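Local coordinates for protein octenoyl-CoA reductase/carboxylase (Streptomyces sp., PDB 4A0S) that carries out the NADP-dependent reductive carboxylation of 2-octenoyl-CoA, supplying an unusual extender unit for cinnabaramide polyketide biosynthesis, at residues 138-143 against 366-371; 154-159 against 206-211. All coordinates share one frame; numbering follows the deposited sequence.

Interaction 1 (138-143 against 366-371). With CO8 (octanoyl-coenzyme A), chain E.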
# COMPACT_ATOMS: atom_id res chain seq x y z
N ILE A 138 25.69 4.07 -16.30
CA ILE A 138 26.07 3.98 -14.93
C ILE A 138 25.73 2.57 -14.56
O ILE A 138 24.90 1.92 -15.21
CB ILE A 138 25.35 5.00 -14.07
CG1 ILE A 138 23.84 4.94 -14.35
CG2 ILE A 138 25.95 6.38 -14.31
CD1 ILE A 138 22.98 5.64 -13.31
N VAL A 139 26.41 2.07 -13.55
CA VAL A 139 26.12 0.77 -13.02
C VAL A 139 25.67 1.04 -11.61
O VAL A 139 26.33 1.80 -10.88
CB VAL A 139 27.34 -0.14 -13.02
CG1 VAL A 139 27.04 -1.42 -12.25
CG2 VAL A 139 27.81 -0.41 -14.45
N HIS A 140 24.54 0.45 -11.24
CA HIS A 140 24.11 0.43 -9.85
C HIS A 140 24.36 -0.97 -9.28
O HIS A 140 24.59 -1.91 -10.02
CB HIS A 140 22.65 0.87 -9.70
CG HIS A 140 21.67 -0.08 -10.30
ND1 HIS A 140 21.29 -1.24 -9.67
CD2 HIS A 140 20.96 -0.02 -11.45
CE1 HIS A 140 20.39 -1.87 -10.42
NE2 HIS A 140 20.19 -1.16 -11.51
N PRO A 141 24.36 -1.09 -7.94
CA PRO A 141 24.92 -2.28 -7.30
C PRO A 141 24.03 -3.52 -7.20
O PRO A 141 24.52 -4.55 -6.76
CB PRO A 141 25.25 -1.78 -5.88
CG PRO A 141 24.24 -0.69 -5.65
CD PRO A 141 24.18 0.01 -6.99
N ALA A 142 22.76 -3.40 -7.56
CA ALA A 142 21.83 -4.52 -7.40
C ALA A 142 22.11 -5.63 -8.40
O ALA A 142 21.63 -5.61 -9.53
CB ALA A 142 20.37 -4.04 -7.48
N HIS A 143 22.88 -6.60 -7.94
CA HIS A 143 23.30 -7.74 -8.76
C HIS A 143 22.34 -8.85 -8.39
O HIS A 143 22.46 -9.48 -7.34
CB HIS A 143 24.74 -8.08 -8.38
CG HIS A 143 25.34 -9.20 -9.17
ND1 HIS A 143 25.19 -10.52 -8.80
CD2 HIS A 143 26.18 -9.20 -10.23
CE1 HIS A 143 25.88 -11.29 -9.63
NE2 HIS A 143 26.49 -10.52 -10.50
N GLU A 366 14.17 -0.93 -10.99
CA GLU A 366 13.12 0.06 -11.22
C GLU A 366 13.40 1.33 -10.43
O GLU A 366 13.34 2.44 -10.96
CB GLU A 366 11.73 -0.48 -10.90
CG GLU A 366 10.66 0.58 -11.10
CD GLU A 366 9.27 0.10 -10.85
OE1 GLU A 366 8.99 -0.35 -9.72
OE2 GLU A 366 8.45 0.22 -11.78
N GLU A 367 13.74 1.16 -9.17
CA GLU A 367 14.03 2.30 -8.30
C GLU A 367 15.24 3.06 -8.78
O GLU A 367 15.32 4.27 -8.64
CB GLU A 367 14.25 1.83 -6.87
CG GLU A 367 12.98 1.35 -6.29
CD GLU A 367 13.18 0.55 -5.04
OE1 GLU A 367 14.14 -0.24 -4.95
OE2 GLU A 367 12.36 0.75 -4.14
N GLN A 368 16.18 2.32 -9.33
CA GLN A 368 17.40 2.90 -9.80
C GLN A 368 17.15 3.71 -11.05
O GLN A 368 17.71 4.77 -11.20
CB GLN A 368 18.43 1.82 -10.04
CG GLN A 368 19.03 1.35 -8.71
CD GLN A 368 19.99 2.38 -8.14
OE1 GLN A 368 20.05 3.52 -8.60
NE2 GLN A 368 20.73 1.99 -7.11
N GLN A 369 16.29 3.19 -11.93
CA GLN A 369 15.86 3.96 -13.08
C GLN A 369 15.13 5.23 -12.66
O GLN A 369 15.36 6.28 -13.25
CB GLN A 369 14.92 3.17 -13.97
CG GLN A 369 14.30 4.05 -15.03
CD GLN A 369 13.44 3.27 -15.97
OE1 GLN A 369 13.87 2.90 -17.06
NE2 GLN A 369 12.22 2.97 -15.53
N ALA A 370 14.24 5.11 -11.67
CA ALA A 370 13.53 6.27 -11.16
C ALA A 370 14.53 7.28 -10.64
O ALA A 370 14.41 8.49 -10.88
CB ALA A 370 12.60 5.85 -10.06
N THR A 371 15.52 6.78 -9.90
CA THR A 371 16.58 7.64 -9.39
C THR A 371 17.27 8.34 -10.55
O THR A 371 17.45 9.56 -10.56
CB THR A 371 17.57 6.82 -8.55
OG1 THR A 371 16.86 6.25 -7.44
CG2 THR A 371 18.71 7.71 -8.04
N1A CO8 E . 36.19 -14.70 8.53
C2A CO8 E . 35.65 -15.59 7.69
N3A CO8 E . 34.36 -15.90 7.75
C4A CO8 E . 33.57 -15.30 8.68
C5A CO8 E . 34.09 -14.37 9.57
C6A CO8 E . 35.45 -14.07 9.48
N6A CO8 E . 35.99 -13.17 10.30
N7A CO8 E . 33.10 -13.95 10.35
C8A CO8 E . 31.99 -14.59 9.98
N9A CO8 E . 32.28 -15.42 8.96
C1B CO8 E . 31.37 -16.34 8.22
C2B CO8 E . 31.05 -17.59 9.05
O2B CO8 E . 31.01 -18.75 8.19
C3B CO8 E . 29.66 -17.25 9.58
O3B CO8 E . 28.93 -18.43 9.86
P3B CO8 E . 28.83 -18.83 11.43
O7A CO8 E . 29.32 -20.38 11.53
O8A CO8 E . 30.00 -18.05 12.28
O9A CO8 E . 27.49 -18.57 11.98
C4B CO8 E . 29.03 -16.48 8.42
O4B CO8 E . 30.10 -15.68 7.91
C5B CO8 E . 28.01 -15.45 8.91
O5B CO8 E . 27.55 -14.67 7.79
P1A CO8 E . 26.52 -15.34 6.70
O1A CO8 E . 26.21 -14.15 5.59
O2A CO8 E . 27.06 -16.54 6.00
O3A CO8 E . 25.19 -15.78 7.55
P2A CO8 E . 23.83 -14.92 7.88
O4A CO8 E . 23.39 -15.31 9.36
O5A CO8 E . 22.72 -15.13 6.89
O6A CO8 E . 24.28 -13.35 7.97
CBP CO8 E . 24.15 -10.94 7.52
CCP CO8 E . 23.44 -12.31 7.42
CDP CO8 E . 24.16 -10.57 9.01
CEP CO8 E . 23.28 -9.92 6.77
CAP CO8 E . 25.59 -11.04 6.91
OAP CO8 E . 25.62 -11.64 5.58
C9P CO8 E . 26.38 -9.70 6.93
O9P CO8 E . 26.84 -9.28 8.00
N8P CO8 E . 26.55 -9.08 5.74
C7P CO8 E . 27.36 -7.83 5.59
C6P CO8 E . 26.55 -6.51 5.48
C5P CO8 E . 27.25 -5.42 6.33
O5P CO8 E . 27.36 -5.57 7.54
N4P CO8 E . 27.86 -4.40 5.75
C3P CO8 E . 27.77 -3.88 4.38
C2P CO8 E . 27.05 -2.55 4.62
S1P CO8 E . 25.48 -2.44 3.69
C1' CO8 E . 26.02 -1.41 2.41
O1' CO8 E . 26.95 -0.60 2.54
C2' CO8 E . 25.34 -1.61 1.23
C3' CO8 E . 25.60 -0.89 0.08
C4' CO8 E . 24.84 -1.13 -1.06
C5' CO8 E . 24.05 -2.43 -1.08
C6' CO8 E . 23.45 -2.51 -2.50
C7' CO8 E . 22.44 -3.63 -2.55
C8' CO8 E . 21.98 -3.77 -4.00
O HOH W 1 20.82 -0.73 -6.79

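Interaction 2 (154-159 against 206-211). With CO8 (octanoyl-coenzyme A), chain E.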
# COMPACT_ATOMS: atom_id res chain seq x y z
N ASP A 154 10.09 -7.63 -6.59
CA ASP A 154 10.98 -6.57 -6.12
C ASP A 154 12.39 -7.08 -6.36
O ASP A 154 12.81 -8.06 -5.76
CB ASP A 154 10.76 -6.25 -4.63
CG ASP A 154 11.48 -4.99 -4.18
OD1 ASP A 154 12.59 -4.72 -4.69
OD2 ASP A 154 10.93 -4.28 -3.31
N GLY A 155 13.10 -6.40 -7.25
CA GLY A 155 14.44 -6.81 -7.64
C GLY A 155 15.39 -6.93 -6.47
O GLY A 155 16.34 -7.71 -6.53
N MET A 156 15.13 -6.20 -5.39
CA MET A 156 15.96 -6.31 -4.22
C MET A 156 15.71 -7.57 -3.38
O MET A 156 16.50 -7.87 -2.50
CB MET A 156 15.81 -5.06 -3.34
CG MET A 156 16.68 -3.91 -3.78
SD MET A 156 18.40 -4.39 -4.05
CE MET A 156 18.86 -4.85 -2.37
N LEU A 157 14.64 -8.30 -3.67
CA LEU A 157 14.14 -9.25 -2.68
C LEU A 157 14.56 -10.69 -2.87
O LEU A 157 14.35 -11.51 -1.97
CB LEU A 157 12.61 -9.14 -2.51
CG LEU A 157 12.21 -8.16 -1.39
CD1 LEU A 157 12.54 -8.76 -0.05
CD2 LEU A 157 12.89 -6.79 -1.52
N GLY A 158 15.17 -10.98 -4.00
CA GLY A 158 15.56 -12.35 -4.32
C GLY A 158 16.62 -12.80 -3.35
O GLY A 158 17.41 -12.00 -2.90
N THR A 159 16.66 -14.09 -3.04
CA THR A 159 17.66 -14.57 -2.09
C THR A 159 19.06 -14.50 -2.70
O THR A 159 20.05 -14.55 -1.98
CB THR A 159 17.36 -15.99 -1.61
OG1 THR A 159 17.47 -16.89 -2.71
CG2 THR A 159 15.96 -16.08 -1.08
N ALA A 206 18.97 5.78 -1.05
CA ALA A 206 18.21 6.81 -0.39
C ALA A 206 16.81 6.89 -1.05
O ALA A 206 15.80 7.16 -0.39
CB ALA A 206 18.94 8.15 -0.50
N TYR A 207 16.79 6.64 -2.35
CA TYR A 207 15.59 6.74 -3.15
C TYR A 207 14.63 5.65 -2.70
O TYR A 207 13.44 5.91 -2.46
CB TYR A 207 15.90 6.58 -4.64
CG TYR A 207 14.63 6.63 -5.45
CD1 TYR A 207 13.81 5.50 -5.54
CD2 TYR A 207 14.23 7.81 -6.07
CE1 TYR A 207 12.61 5.56 -6.24
CE2 TYR A 207 13.04 7.87 -6.79
CZ TYR A 207 12.24 6.73 -6.85
OH TYR A 207 11.06 6.77 -7.55
N ARG A 208 15.14 4.43 -2.58
CA ARG A 208 14.32 3.32 -2.11
C ARG A 208 13.75 3.64 -0.72
O ARG A 208 12.57 3.48 -0.47
CB ARG A 208 15.12 2.02 -2.05
CG ARG A 208 14.24 0.87 -1.58
CD ARG A 208 14.95 -0.47 -1.61
NE ARG A 208 14.05 -1.50 -1.11
CZ ARG A 208 13.33 -2.32 -1.89
NH1 ARG A 208 13.39 -2.22 -3.22
NH2 ARG A 208 12.54 -3.23 -1.34
N MET A 209 14.63 4.09 0.16
CA MET A 209 14.27 4.41 1.53
C MET A 209 13.20 5.48 1.65
O MET A 209 12.41 5.43 2.57
CB MET A 209 15.52 4.88 2.27
CG MET A 209 16.52 3.75 2.45
SD MET A 209 18.05 4.32 3.17
CE MET A 209 17.51 4.64 4.86
N LEU A 210 13.20 6.45 0.74
CA LEU A 210 12.39 7.64 0.96
C LEU A 210 11.36 7.89 -0.10
O LEU A 210 10.29 8.38 0.20
CB LEU A 210 13.28 8.89 1.05
CG LEU A 210 14.24 8.93 2.22
CD1 LEU A 210 15.18 10.11 2.03
CD2 LEU A 210 13.46 9.06 3.54
N VAL A 211 11.71 7.60 -1.35
CA VAL A 211 10.82 7.98 -2.43
C VAL A 211 9.94 6.82 -2.82
O VAL A 211 8.74 6.98 -3.02
CB VAL A 211 11.58 8.52 -3.66
CG1 VAL A 211 10.59 8.88 -4.80
CG2 VAL A 211 12.45 9.74 -3.26
N1A CO8 E . 36.19 -14.70 8.53
C2A CO8 E . 35.65 -15.59 7.69
N3A CO8 E . 34.36 -15.90 7.75
C4A CO8 E . 33.57 -15.30 8.68
C5A CO8 E . 34.09 -14.37 9.57
C6A CO8 E . 35.45 -14.07 9.48
N6A CO8 E . 35.99 -13.17 10.30
N7A CO8 E . 33.10 -13.95 10.35
C8A CO8 E . 31.99 -14.59 9.98
N9A CO8 E . 32.28 -15.42 8.96
C1B CO8 E . 31.37 -16.34 8.22
C2B CO8 E . 31.05 -17.59 9.05
O2B CO8 E . 31.01 -18.75 8.19
C3B CO8 E . 29.66 -17.25 9.58
O3B CO8 E . 28.93 -18.43 9.86
P3B CO8 E . 28.83 -18.83 11.43
O7A CO8 E . 29.32 -20.38 11.53
O8A CO8 E . 30.00 -18.05 12.28
O9A CO8 E . 27.49 -18.57 11.98
C4B CO8 E . 29.03 -16.48 8.42
O4B CO8 E . 30.10 -15.68 7.91
C5B CO8 E . 28.01 -15.45 8.91
O5B CO8 E . 27.55 -14.67 7.79
P1A CO8 E . 26.52 -15.34 6.70
O1A CO8 E . 26.21 -14.15 5.59
O2A CO8 E . 27.06 -16.54 6.00
O3A CO8 E . 25.19 -15.78 7.55
P2A CO8 E . 23.83 -14.92 7.88
O4A CO8 E . 23.39 -15.31 9.36
O5A CO8 E . 22.72 -15.13 6.89
O6A CO8 E . 24.28 -13.35 7.97
CBP CO8 E . 24.15 -10.94 7.52
CCP CO8 E . 23.44 -12.31 7.42
CDP CO8 E . 24.16 -10.57 9.01
CEP CO8 E . 23.28 -9.92 6.77
CAP CO8 E . 25.59 -11.04 6.91
OAP CO8 E . 25.62 -11.64 5.58
C9P CO8 E . 26.38 -9.70 6.93
O9P CO8 E . 26.84 -9.28 8.00
N8P CO8 E . 26.55 -9.08 5.74
C7P CO8 E . 27.36 -7.83 5.59
C6P CO8 E . 26.55 -6.51 5.48
C5P CO8 E . 27.25 -5.42 6.33
O5P CO8 E . 27.36 -5.57 7.54
N4P CO8 E . 27.86 -4.40 5.75
C3P CO8 E . 27.77 -3.88 4.38
C2P CO8 E . 27.05 -2.55 4.62
S1P CO8 E . 25.48 -2.44 3.69
C1' CO8 E . 26.02 -1.41 2.41
O1' CO8 E . 26.95 -0.60 2.54
C2' CO8 E . 25.34 -1.61 1.23
C3' CO8 E . 25.60 -0.89 0.08
C4' CO8 E . 24.84 -1.13 -1.06
C5' CO8 E . 24.05 -2.43 -1.08
C6' CO8 E . 23.45 -2.51 -2.50
C7' CO8 E . 22.44 -3.63 -2.55
C8' CO8 E . 21.98 -3.77 -4.00

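Interaction 1 (138-143 against 366-371)
His140 of the GroES-like part of this medium-chain dehydrogenase/reductase fold lies flat against Gln368, on the helix 365-376 that follows the last strand of the parallel Rossmann sheet. The contact is small and buried, and nearly all of it is this one pair. Its tight part is a CH-pi interaction: Gln368 CG stands over the imidazole face, 3.5 Å from the ring centroid and 15° off the ring normal. Gln368 CB lies beside it, over the CD2-NE2 side, 3.4 Å from His140 CD2. The glutamine chain bends at its second torsion (chi2 -74°), which brings CD and NE2 back over His140 CB. The amide is almost parallel to the ring, the planes 14° apart.

Toward the acyl chain of the bound octanoyl-CoA the fit is looser and part of it is filled by water. Pro141 meets the helix through CD alone, 4.0 Å from Gln368 NE2. That NE2 donates to a water at 2.7 Å and also to the carbonyl oxygen of Pro200, at the start of helix 200-210, so the amide nitrogen has two acceptors. The same water lies 3.0 Å from His140 ND1, a weak bond. At the far end of the ring His140 NE2 is hydrogen-bonded to His365 ND1, just ahead of Glu366; this bond, with Gln368 across one face, probably limits the ring's rotation. Beyond the water side the loop turns to the ligand and lines its pocket: Pro141 CG packs on C6' of the acyl chain, and Ala142 CA comes within 3.5 Å of the terminal carbon C8'.

Interaction 2 (154-159 against 206-211)
Asp154 and Arg208 form a salt bridge between a pocket-lining loop and helix 200-210. The loop carries a type I beta turn, Asp154 to Leu157, combined with an Asx turn in which Asp154 OD1 takes the N-H of Met156 at 3.0 Å. Arg208, extended from CG to NE, meets the carboxylate end-on: NH1 donates to Asp154 OD1 through the syn lone pair at 3.0 Å, and NH2 to Asp154 OD2 at 2.8 Å. The grip is twisted, the two planes lying 47° apart, and NH2 approaches OD2 from above the carboxylate plane. A weak third bond runs from NH1 to OD2. Asp154 also binds Arg214 and Asn364, while Arg208 NH1 forms a further salt bridge with Glu367, its strongest polar partner. An alanine in place of Asp154 lacks the carboxylate, so Arg208 and Arg214 would probably lose their shared negative partner and the N-H of Met156 its Asx-turn acceptor.

Met156 joins this polar cluster to the ligand. Its CB sits over one face of the guanidinium, toward the rim, 3.7 Å from Arg208 NH1, and CG keeps the same distance from that nitrogen. Bends at the second and third torsions (chi2 -50°, chi3 -65°) then turn the sulfur end away from the arginine toward octanoyl-CoA. Arg328 of the third subunit binds the carbonyl oxygen of Met156, placing the turn at a subunit interface. At the tip, SD lies 3.6 Å from C8' of the acyl chain and CE 3.8 Å from C7'.

Both interactions are buried, and both reach the end of the acyl chain, which Pro141 and Ala142 meet in interaction 1 and Met156 in interaction 2. Their chemistry differs: interaction 1 is a flat, mostly apolar pairing with one water, whereas interaction 2 is an ionic cluster beside the third subunit. Their helices, 365-376 and 200-210, pack on each other and so tie the contacts together. Glu367 OE1 forms a salt bridge with Arg208 NH1 at 2.7 Å, adding a second carboxylate to the charge network of 154-159, and Thr371 and Ala370 lie against Tyr207. The second subunit packs on Glu366 and Gln369 and is hydrogen-bonded by the backbone of Gly155.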